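Local coordinates for protein uncharacterized conserved (Bdellovibrio bacteriovorus, PDB 7O21) that probably trims cell-wall peptidoglycan as an LD-carboxypeptidase of the YkuD family, an editing activity linked to the curved shape of this predatory bacterium, at residues I44-D47 / K52-V55; L112-N117 / D157-L162; K65-P70 / A163-L168; I133-I138 / T171-F176. All blocks are in the same frame, centred on the assembly; numbering follows the deposited sequence.

Contact 1 (I44-D47 / K52-V55); sequences ILVD and KLSV
Leu45 and Ser54 face each other as a hydrogen-bonded antiparallel pair: Leu45 N donates to Ser54 O at 2.9 Å, and Ser54 N returns a 2.8 Å bond to Leu45 O, lying in the plane of that carbonyl. The next such pair, Asp47 with Lys52, is less even. Asp47 N meets Lys52 O at 2.9 Å and almost straight, with an N-H...O angle of 175°, whereas Lys52 N reaches Asp47 O only at 3.2 Å and tilted out of the carbonyl plane. Leu45 O accepts a second hydrogen bond, from a water at 3.2 Å, and the same water lies 2.7 Å from Ser54 OG, so it ties the hydroxyl to the opposite strand. Ser54 OG is also hydrogen-bonded to Glu68 on the following strand, while Asp47 OD1 accepts a hydrogen bond from the backbone N of Gln50 in the hairpin loop.

The packing lies on the sheet face that carries Ile44, Val46 and Leu53. Ile44 CG2 stands anti to its own backbone N, which brings this methyl against Leu53 CG at 3.6 Å, and it touches both methyls of the leucine as well. Val46 CG2 approaches Leu53 CD1 more loosely, at 4.1 Å. Leu53 thus lies directly across from Val46 and diagonally across from Ile44; Leu162 of helix 156-163 packs on it. Regular antiparallel bridges between consecutive strands joined by a short loop make this a beta hairpin, here within the YkuD-type catalytic domain.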
# COMPACT_ATOMS: atom_id res chain seq x y z
N ILE A 44 0.97 -11.62 -16.78
CA ILE A 44 2.36 -11.79 -17.19
C ILE A 44 2.97 -12.92 -16.37
O ILE A 44 2.82 -12.95 -15.14
CB ILE A 44 3.15 -10.49 -17.01
CG1 ILE A 44 2.62 -9.41 -17.97
CG2 ILE A 44 4.64 -10.75 -17.22
CD1 ILE A 44 3.22 -8.04 -17.73
N LEU A 45 3.65 -13.86 -17.04
CA LEU A 45 4.25 -15.02 -16.39
C LEU A 45 5.75 -14.99 -16.68
O LEU A 45 6.16 -14.97 -17.85
CB LEU A 45 3.65 -16.32 -16.92
CG LEU A 45 4.36 -17.59 -16.47
CD1 LEU A 45 4.19 -17.79 -14.98
CD2 LEU A 45 3.82 -18.79 -17.25
N VAL A 46 6.56 -14.99 -15.62
CA VAL A 46 8.02 -14.96 -15.75
C VAL A 46 8.56 -16.32 -15.32
O VAL A 46 8.33 -16.78 -14.20
CB VAL A 46 8.65 -13.84 -14.91
CG1 VAL A 46 10.18 -13.84 -15.08
CG2 VAL A 46 8.05 -12.49 -15.26
N ASP A 47 9.30 -16.96 -16.22
CA ASP A 47 9.88 -18.29 -16.01
C ASP A 47 11.39 -18.07 -15.88
O ASP A 47 12.08 -17.89 -16.89
CB ASP A 47 9.52 -19.15 -17.23
CG ASP A 47 10.11 -20.54 -17.18
OD1 ASP A 47 11.06 -20.80 -16.42
OD2 ASP A 47 9.60 -21.39 -17.95
N LYS A 52 12.26 -16.50 -19.79
CA LYS A 52 11.18 -16.12 -20.69
C LYS A 52 10.08 -15.41 -19.91
O LYS A 52 9.77 -15.79 -18.78
CB LYS A 52 10.55 -17.33 -21.39
CG LYS A 52 11.52 -18.12 -22.27
CD LYS A 52 11.84 -17.38 -23.56
CE LYS A 52 12.49 -18.32 -24.56
NZ LYS A 52 13.75 -17.75 -25.09
N LEU A 53 9.48 -14.42 -20.55
CA LEU A 53 8.30 -13.74 -20.04
C LEU A 53 7.19 -13.90 -21.06
O LEU A 53 7.38 -13.58 -22.24
CB LEU A 53 8.60 -12.26 -19.81
CG LEU A 53 7.50 -11.36 -19.27
CD1 LEU A 53 8.13 -10.15 -18.60
CD2 LEU A 53 6.55 -10.92 -20.39
N SER A 54 6.03 -14.40 -20.62
CA SER A 54 4.90 -14.65 -21.49
C SER A 54 3.71 -13.81 -21.05
O SER A 54 3.58 -13.45 -19.88
CB SER A 54 4.48 -16.11 -21.46
OG SER A 54 5.57 -16.99 -21.67
N VAL A 55 2.85 -13.49 -22.01
CA VAL A 55 1.58 -12.83 -21.74
C VAL A 55 0.46 -13.81 -22.02
O VAL A 55 0.40 -14.40 -23.10
CB VAL A 55 1.41 -11.55 -22.58
CG1 VAL A 55 0.12 -10.85 -22.19
CG2 VAL A 55 2.60 -10.63 -22.38
O HOH W 1 7.15 -17.50 -19.53

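Contact 2 (L112-N117 / D157-L162); sequences LAFTTN and DVIKKL
The Phe114 ring meets Ile159 at its edge: the CD1 methyl of Ile159 lies near the ring plane, 4.0 Å from Phe114 CD1 and almost equally close to CE1. Further along the chain, Ala163 and Ile166 also touch this ring. The side chains of Phe114 and Ile159 run past one another in opposite directions.

Ile159 carries the helix side of the contact. Its CG1 branch extends away from the backbone N (chi1 -162°), and the turn at chi2 directs CD1 to the phenylalanine. On the way, CG1 passes Leu112 CB at 3.9 Å, and CG2 lies beside the same CB at 4.0 Å, so the leucine is held by both branches. Leu112 CD1 comes up against the helix backbone at Ile159 O, also at 4.0 Å.

No hydrogen bond crosses between the segments; the side-chain packing is apolar and buried. Leu135, on the strand next to Phe114, packs on Ile159 too, and the isoleucine side chain is about 6 Å from that of His136, the predicted proton donor/acceptor. Helix 156-163 thus packs on the mixed sheet of the L,D-transpeptidase catalytic domain.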
# COMPACT_ATOMS: atom_id res chain seq x y z
N LEU A 112 11.38 2.17 -19.30
CA LEU A 112 10.17 2.09 -18.50
C LEU A 112 10.41 1.12 -17.36
O LEU A 112 11.16 0.16 -17.49
CB LEU A 112 8.99 1.56 -19.32
CG LEU A 112 8.17 2.45 -20.25
CD1 LEU A 112 7.03 1.63 -20.84
CD2 LEU A 112 7.62 3.66 -19.53
N ALA A 113 9.72 1.36 -16.25
CA ALA A 113 9.67 0.40 -15.15
C ALA A 113 8.25 0.32 -14.65
O ALA A 113 7.51 1.31 -14.66
CB ALA A 113 10.57 0.79 -13.97
N PHE A 114 7.86 -0.87 -14.20
CA PHE A 114 6.59 -1.07 -13.53
C PHE A 114 6.87 -1.63 -12.14
O PHE A 114 7.61 -2.61 -12.01
CB PHE A 114 5.72 -2.05 -14.31
CG PHE A 114 5.27 -1.52 -15.63
CD1 PHE A 114 6.04 -1.72 -16.77
CD2 PHE A 114 4.08 -0.80 -15.74
CE1 PHE A 114 5.64 -1.22 -17.99
CE2 PHE A 114 3.68 -0.29 -16.97
CZ PHE A 114 4.46 -0.50 -18.10
N THR A 115 6.31 -0.98 -11.12
CA THR A 115 6.52 -1.46 -9.77
C THR A 115 5.55 -2.60 -9.47
O THR A 115 4.54 -2.77 -10.15
CB THR A 115 6.30 -0.32 -8.77
OG1 THR A 115 4.91 0.05 -8.79
CG2 THR A 115 7.16 0.90 -9.15
N THR A 116 5.86 -3.35 -8.42
CA THR A 116 4.99 -4.42 -7.96
C THR A 116 4.52 -4.15 -6.53
O THR A 116 4.91 -3.16 -5.89
CB THR A 116 5.70 -5.78 -8.00
OG1 THR A 116 6.69 -5.84 -6.95
CG2 THR A 116 6.34 -6.06 -9.37
N ASN A 117 3.67 -5.05 -6.04
CA ASN A 117 3.25 -5.02 -4.65
C ASN A 117 4.14 -5.88 -3.75
O ASN A 117 3.75 -6.18 -2.62
CB ASN A 117 1.78 -5.44 -4.51
CG ASN A 117 1.55 -6.89 -4.91
OD1 ASN A 117 2.14 -7.38 -5.84
ND2 ASN A 117 0.69 -7.59 -4.15
N ASP A 157 12.71 -2.64 -26.28
CA ASP A 157 11.63 -2.89 -27.26
C ASP A 157 10.54 -3.72 -26.58
O ASP A 157 9.41 -3.46 -26.81
CB ASP A 157 12.17 -3.48 -28.56
CG ASP A 157 12.73 -4.89 -28.48
OD1 ASP A 157 13.28 -5.23 -27.48
OD2 ASP A 157 12.63 -5.59 -29.46
N VAL A 158 10.95 -4.65 -25.74
CA VAL A 158 9.99 -5.52 -25.08
C VAL A 158 9.17 -4.76 -24.06
O VAL A 158 7.94 -4.92 -23.99
CB VAL A 158 10.72 -6.71 -24.45
CG1 VAL A 158 9.77 -7.52 -23.57
CG2 VAL A 158 11.32 -7.60 -25.54
N ILE A 159 9.81 -3.90 -23.25
CA ILE A 159 9.04 -3.25 -22.19
C ILE A 159 7.99 -2.33 -22.79
O ILE A 159 6.89 -2.17 -22.23
CB ILE A 159 9.94 -2.53 -21.15
CG1 ILE A 159 9.16 -2.26 -19.86
CG2 ILE A 159 10.48 -1.21 -21.71
CD1 ILE A 159 8.93 -3.48 -18.98
N LYS A 160 8.29 -1.74 -23.96
CA LYS A 160 7.31 -0.90 -24.63
C LYS A 160 6.13 -1.71 -25.17
O LYS A 160 4.99 -1.23 -25.15
CB LYS A 160 7.99 -0.09 -25.74
CG LYS A 160 9.02 0.88 -25.23
CD LYS A 160 9.82 1.54 -26.35
CE LYS A 160 10.93 2.39 -25.76
NZ LYS A 160 11.89 2.89 -26.80
N LYS A 161 6.38 -2.92 -25.66
CA LYS A 161 5.28 -3.79 -26.06
C LYS A 161 4.44 -4.20 -24.85
O LYS A 161 3.20 -4.21 -24.92
CB LYS A 161 5.81 -5.04 -26.76
CG LYS A 161 6.53 -4.79 -28.08
CD LYS A 161 7.16 -6.08 -28.61
CE LYS A 161 7.88 -5.86 -29.93
NZ LYS A 161 8.67 -7.06 -30.33
N LEU A 162 5.09 -4.55 -23.74
CA LEU A 162 4.34 -5.02 -22.58
C LEU A 162 3.45 -3.93 -22.00
O LEU A 162 2.40 -4.22 -21.41
CB LEU A 162 5.30 -5.53 -21.51
CG LEU A 162 6.08 -6.79 -21.89
CD1 LEU A 162 7.07 -7.13 -20.78
CD2 LEU A 162 5.13 -7.95 -22.14

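Contact 3 (K65-P70 / A163-L168); sequences KITEYP and ADYIKL
Apolar contact between Ile66 and Tyr165 dominates here. The CD1 methyl of Ile66 presses on Tyr165 CE1 at 3.3 Å, a tight approach for two carbons, and lies 3.9 Å from both Tyr165 CD1 and CZ. It meets the ring obliquely. Ile66 CG1 is placed between its backbone N and carbonyl carbon (chi1 60°), and the extended chi2 then carries CD1 out to the tyrosine, which comes from the opposite direction. On the same side of the ring plane, but toward CE2 rather than CE1, Thr67 CG2 makes a looser contact with Tyr165 CE2 at 4.4 Å.

Other neighbours pack round the tyrosine: its ring meets that of Tyr42 edge-to-face, and Val55 of the neighbouring strand also touches it. Tyr69, two residues beyond Thr67, packs instead on Val158, Lys161 and Leu162 of the helix that leads into this loop.

Polar interactions run within the segments rather than between them. Lys65 NZ forms a salt bridge with Glu68 OE1 at 2.6 Å, approaching nearly along the carboxylate C-O axis. Each ion has a second partner, Tyr181 OH for the lysine and Ser54 OG for the glutamate, so the pair is built into a small network. In the loop, Ala163 to Ile166 form a type I turn, closed by a weak 3.4 Å bond from Ile166 N to Ala163 O, and this turn presents Tyr165 to the strand. The contact is a surface seam of the YkuD-type domain, where the turn following helix 156-163 meets strand 62-73.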
# COMPACT_ATOMS: atom_id res chain seq x y z
N LYS A 65 -1.92 -18.21 -24.40
CA LYS A 65 -0.68 -17.45 -24.50
C LYS A 65 -0.71 -16.64 -25.78
O LYS A 65 -0.98 -17.18 -26.86
CB LYS A 65 0.53 -18.39 -24.50
CG LYS A 65 1.87 -17.66 -24.45
CD LYS A 65 3.06 -18.62 -24.56
CE LYS A 65 3.41 -19.23 -23.21
NZ LYS A 65 4.64 -20.10 -23.25
N ILE A 66 -0.46 -15.34 -25.66
CA ILE A 66 -0.52 -14.46 -26.82
C ILE A 66 0.85 -14.01 -27.30
O ILE A 66 1.01 -13.75 -28.49
CB ILE A 66 -1.46 -13.26 -26.63
CG1 ILE A 66 -0.99 -12.42 -25.47
CG2 ILE A 66 -2.91 -13.73 -26.44
CD1 ILE A 66 -1.83 -11.17 -25.25
N THR A 67 1.84 -13.92 -26.41
CA THR A 67 3.19 -13.54 -26.83
C THR A 67 4.19 -13.99 -25.78
O THR A 67 3.83 -14.42 -24.68
CB THR A 67 3.28 -12.04 -27.10
OG1 THR A 67 4.48 -11.75 -27.85
CG2 THR A 67 3.29 -11.26 -25.80
N GLU A 68 5.48 -13.90 -26.13
CA GLU A 68 6.56 -14.37 -25.29
C GLU A 68 7.85 -13.68 -25.71
O GLU A 68 8.10 -13.49 -26.91
CB GLU A 68 6.72 -15.89 -25.44
CG GLU A 68 7.75 -16.52 -24.54
CD GLU A 68 7.63 -18.03 -24.49
OE1 GLU A 68 6.54 -18.52 -24.13
OE2 GLU A 68 8.61 -18.71 -24.82
N TYR A 69 8.67 -13.31 -24.73
CA TYR A 69 9.91 -12.60 -24.99
C TYR A 69 10.99 -13.10 -24.04
O TYR A 69 10.68 -13.65 -22.98
CB TYR A 69 9.72 -11.10 -24.73
CG TYR A 69 8.57 -10.48 -25.51
CD1 TYR A 69 8.67 -10.29 -26.87
CD2 TYR A 69 7.40 -10.09 -24.87
CE1 TYR A 69 7.64 -9.73 -27.59
CE2 TYR A 69 6.35 -9.53 -25.59
CZ TYR A 69 6.49 -9.35 -26.95
OH TYR A 69 5.47 -8.80 -27.70
N PRO A 70 12.25 -12.89 -24.39
CA PRO A 70 13.32 -13.16 -23.42
C PRO A 70 13.21 -12.24 -22.21
O PRO A 70 12.77 -11.09 -22.31
CB PRO A 70 14.60 -12.88 -24.21
CG PRO A 70 14.18 -12.88 -25.67
CD PRO A 70 12.77 -12.39 -25.67
N ALA A 163 3.85 -2.67 -22.15
CA ALA A 163 3.06 -1.58 -21.60
C ALA A 163 1.64 -1.61 -22.13
O ALA A 163 0.70 -1.21 -21.42
CB ALA A 163 3.73 -0.23 -21.90
N ASP A 164 1.45 -2.11 -23.36
CA ASP A 164 0.11 -2.20 -23.95
C ASP A 164 -0.78 -3.20 -23.23
O ASP A 164 -2.01 -3.11 -23.36
CB ASP A 164 0.22 -2.56 -25.43
CG ASP A 164 0.83 -1.44 -26.26
OD1 ASP A 164 0.79 -0.27 -25.82
OD2 ASP A 164 1.36 -1.75 -27.35
N TYR A 165 -0.21 -4.14 -22.49
CA TYR A 165 -1.01 -5.16 -21.82
C TYR A 165 -1.20 -4.90 -20.33
O TYR A 165 -1.91 -5.66 -19.67
CB TYR A 165 -0.36 -6.53 -21.99
CG TYR A 165 -0.20 -7.00 -23.41
CD1 TYR A 165 -1.28 -7.48 -24.13
CD2 TYR A 165 1.05 -6.99 -24.02
CE1 TYR A 165 -1.12 -7.93 -25.44
CE2 TYR A 165 1.22 -7.44 -25.32
CZ TYR A 165 0.13 -7.90 -26.02
OH TYR A 165 0.31 -8.35 -27.31
N ILE A 166 -0.57 -3.87 -19.78
CA ILE A 166 -0.51 -3.70 -18.33
C ILE A 166 -1.53 -2.65 -17.90
O ILE A 166 -1.48 -1.50 -18.33
CB ILE A 166 0.91 -3.34 -17.87
CG1 ILE A 166 1.84 -4.54 -18.07
CG2 ILE A 166 0.90 -2.90 -16.40
CD1 ILE A 166 3.30 -4.15 -17.98
N LYS A 167 -2.44 -3.07 -17.03
CA LYS A 167 -3.40 -2.19 -16.40
C LYS A 167 -2.89 -1.94 -14.98
O LYS A 167 -2.80 -2.87 -14.17
CB LYS A 167 -4.77 -2.86 -16.39
CG LYS A 167 -5.92 -2.02 -15.88
CD LYS A 167 -7.22 -2.79 -16.17
CE LYS A 167 -8.45 -1.96 -16.01
NZ LYS A 167 -9.60 -2.84 -16.33
N LEU A 168 -2.53 -0.69 -14.70
CA LEU A 168 -1.92 -0.39 -13.41
C LEU A 168 -2.88 -0.72 -12.28
O LEU A 168 -4.08 -0.41 -12.34
CB LEU A 168 -1.52 1.08 -13.35
CG LEU A 168 -0.42 1.47 -14.33
CD1 LEU A 168 -0.08 2.94 -14.11
CD2 LEU A 168 0.80 0.58 -14.15

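Contact 4 (I133-I138 / T171-F176); sequences IWLHAI and TPILIF
Ile133 and Ile175 touch across the interior of the YkuD-type catalytic domain, whose mixed sheet brings strands 134-136 and 172-176 face to face without pairing them. Following Ile175 outward, CB sets CG2 anti to the backbone N and CG1 beside that N (chi1 -58°). The extended chi2 then takes CD1 across to the other strand, where it meets Ile133 CG2 at 3.7 Å. The two isoleucines pass each other in opposite directions, methyl against methyl. Val152, whose strand pairs with that of Trp134, also packs on Ile175.

Two residues earlier, on the same face of the strand, Ile173 repeats the reach by a different route: its CG1 points away from the backbone N (chi1 -178°), and CD1 ends 4.2 Å from Leu135 CB. Tyr93 and Leu95 touch this isoleucine as well, and Val152 packs on Leu135. All four residues are buried, and no hydrogen bond links the segments.

This apolar layer lies next to the predicted catalytic pair. The Ile133 side chain is about 5 Å from that of Cys151, the predicted nucleophile, and His136, the predicted proton donor/acceptor, follows Leu135 directly and packs on Cys151. Tyr109 meets the histidine ring edge-to-face. The imidazole is held by the backbone of the next residue: His136 ND1 donates a 2.6 Å bond to Ala137 O, in the ring plane and onto a carbonyl lone pair.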
# COMPACT_ATOMS: atom_id res chain seq x y z
N ILE A 133 10.86 -5.36 -5.95
CA ILE A 133 10.80 -6.04 -7.24
C ILE A 133 10.07 -5.13 -8.21
O ILE A 133 8.92 -4.75 -7.96
CB ILE A 133 10.08 -7.39 -7.14
CG1 ILE A 133 10.76 -8.30 -6.12
CG2 ILE A 133 10.01 -8.07 -8.50
CD1 ILE A 133 10.16 -9.69 -6.07
N TRP A 134 10.73 -4.83 -9.33
CA TRP A 134 10.14 -4.12 -10.45
C TRP A 134 10.31 -4.97 -11.70
O TRP A 134 11.20 -5.82 -11.78
CB TRP A 134 10.88 -2.80 -10.73
CG TRP A 134 10.70 -1.69 -9.74
CD1 TRP A 134 9.99 -1.71 -8.58
CD2 TRP A 134 11.24 -0.37 -9.86
NE1 TRP A 134 10.07 -0.49 -7.95
CE2 TRP A 134 10.83 0.36 -8.72
CE3 TRP A 134 12.04 0.27 -10.81
CZ2 TRP A 134 11.18 1.70 -8.52
CZ3 TRP A 134 12.39 1.59 -10.61
CH2 TRP A 134 11.96 2.30 -9.48
N LEU A 135 9.47 -4.69 -12.69
CA LEU A 135 9.68 -5.15 -14.06
C LEU A 135 10.20 -3.95 -14.85
O LEU A 135 9.54 -2.90 -14.88
CB LEU A 135 8.35 -5.63 -14.66
CG LEU A 135 8.30 -5.77 -16.18
CD1 LEU A 135 9.16 -6.93 -16.73
CD2 LEU A 135 6.85 -5.93 -16.61
N HIS A 136 11.40 -4.05 -15.41
CA HIS A 136 11.96 -2.87 -16.06
C HIS A 136 12.87 -3.28 -17.21
O HIS A 136 13.03 -4.46 -17.51
CB HIS A 136 12.66 -1.94 -15.06
CG HIS A 136 13.88 -2.52 -14.41
ND1 HIS A 136 15.09 -2.62 -15.06
CD2 HIS A 136 14.08 -2.98 -13.16
CE1 HIS A 136 15.98 -3.14 -14.23
NE2 HIS A 136 15.39 -3.37 -13.07
N ALA A 137 13.45 -2.28 -17.87
CA ALA A 137 14.36 -2.53 -18.97
C ALA A 137 15.77 -2.10 -18.58
O ALA A 137 16.09 -1.96 -17.39
CB ALA A 137 13.83 -1.85 -20.24
N ILE A 138 16.62 -1.95 -19.56
CA ILE A 138 18.04 -1.65 -19.31
C ILE A 138 18.65 -1.23 -20.64
O ILE A 138 18.09 -1.49 -21.63
CB ILE A 138 18.70 -2.90 -18.68
CG1 ILE A 138 19.81 -2.52 -17.69
CG2 ILE A 138 19.11 -3.92 -19.74
CD1 ILE A 138 20.00 -3.46 -16.56
N THR A 171 -2.96 -5.76 -13.33
CA THR A 171 -2.36 -6.88 -14.06
C THR A 171 -1.43 -7.71 -13.17
O THR A 171 -0.44 -7.17 -12.65
CB THR A 171 -1.61 -6.37 -15.30
OG1 THR A 171 -2.55 -5.78 -16.19
CG2 THR A 171 -0.89 -7.53 -16.02
N PRO A 172 -1.66 -9.01 -13.02
CA PRO A 172 -0.71 -9.85 -12.27
C PRO A 172 0.60 -10.02 -13.01
O PRO A 172 0.65 -10.08 -14.24
CB PRO A 172 -1.42 -11.21 -12.19
CG PRO A 172 -2.87 -10.92 -12.45
CD PRO A 172 -2.88 -9.74 -13.39
N ILE A 173 1.67 -10.13 -12.23
CA ILE A 173 2.94 -10.66 -12.71
C ILE A 173 3.31 -11.82 -11.81
O ILE A 173 3.40 -11.67 -10.58
CB ILE A 173 4.04 -9.59 -12.81
CG1 ILE A 173 5.31 -10.20 -13.37
CG2 ILE A 173 4.28 -8.88 -11.45
CD1 ILE A 173 6.32 -9.16 -13.85
N LEU A 174 3.45 -13.00 -12.40
CA LEU A 174 3.78 -14.23 -11.68
C LEU A 174 5.26 -14.49 -11.93
O LEU A 174 5.67 -14.65 -13.08
CB LEU A 174 2.96 -15.39 -12.22
CG LEU A 174 1.43 -15.23 -12.17
CD1 LEU A 174 0.73 -16.50 -12.66
CD2 LEU A 174 0.96 -14.83 -10.78
N ILE A 175 6.05 -14.50 -10.87
CA ILE A 175 7.50 -14.58 -10.97
C ILE A 175 7.90 -15.91 -10.34
O ILE A 175 7.93 -16.05 -9.12
CB ILE A 175 8.18 -13.38 -10.29
CG1 ILE A 175 7.71 -12.06 -10.92
CG2 ILE A 175 9.72 -13.51 -10.39
CD1 ILE A 175 8.16 -10.79 -10.19
N PHE A 176 8.20 -16.91 -11.18
CA PHE A 176 8.38 -18.28 -10.71
C PHE A 176 9.77 -18.76 -11.11
O PHE A 176 10.18 -18.56 -12.26
CB PHE A 176 7.32 -19.19 -11.32
CG PHE A 176 5.89 -18.88 -10.89
CD1 PHE A 176 5.63 -18.20 -9.70
CD2 PHE A 176 4.82 -19.28 -11.67
CE1 PHE A 176 4.31 -17.93 -9.30
CE2 PHE A 176 3.50 -19.02 -11.28
CZ PHE A 176 3.25 -18.34 -10.09

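In the fold
Contacts 1, 2 and 4 are buried, whereas contact 3 lies at the surface. Contact 1 is the one where backbone hydrogen bonds join the segments; the other three rest mainly on apolar side-chain packing. They share a single mixed sheet: strand 42-47 of contact 1 pairs with strand 172-176 of contact 4, strand 52-59 with strand 62-73 of contact 3, and strand 113-116 of contact 2 with strand 134-136 of contact 4. Contacts 2 and 3 use the helix 156-163 and the turn after it, and Leu162 bridges to contact 1. Charged and hydroxyl groups gather round contact 3, while aliphatic groups fill contact 4 beside the predicted active site.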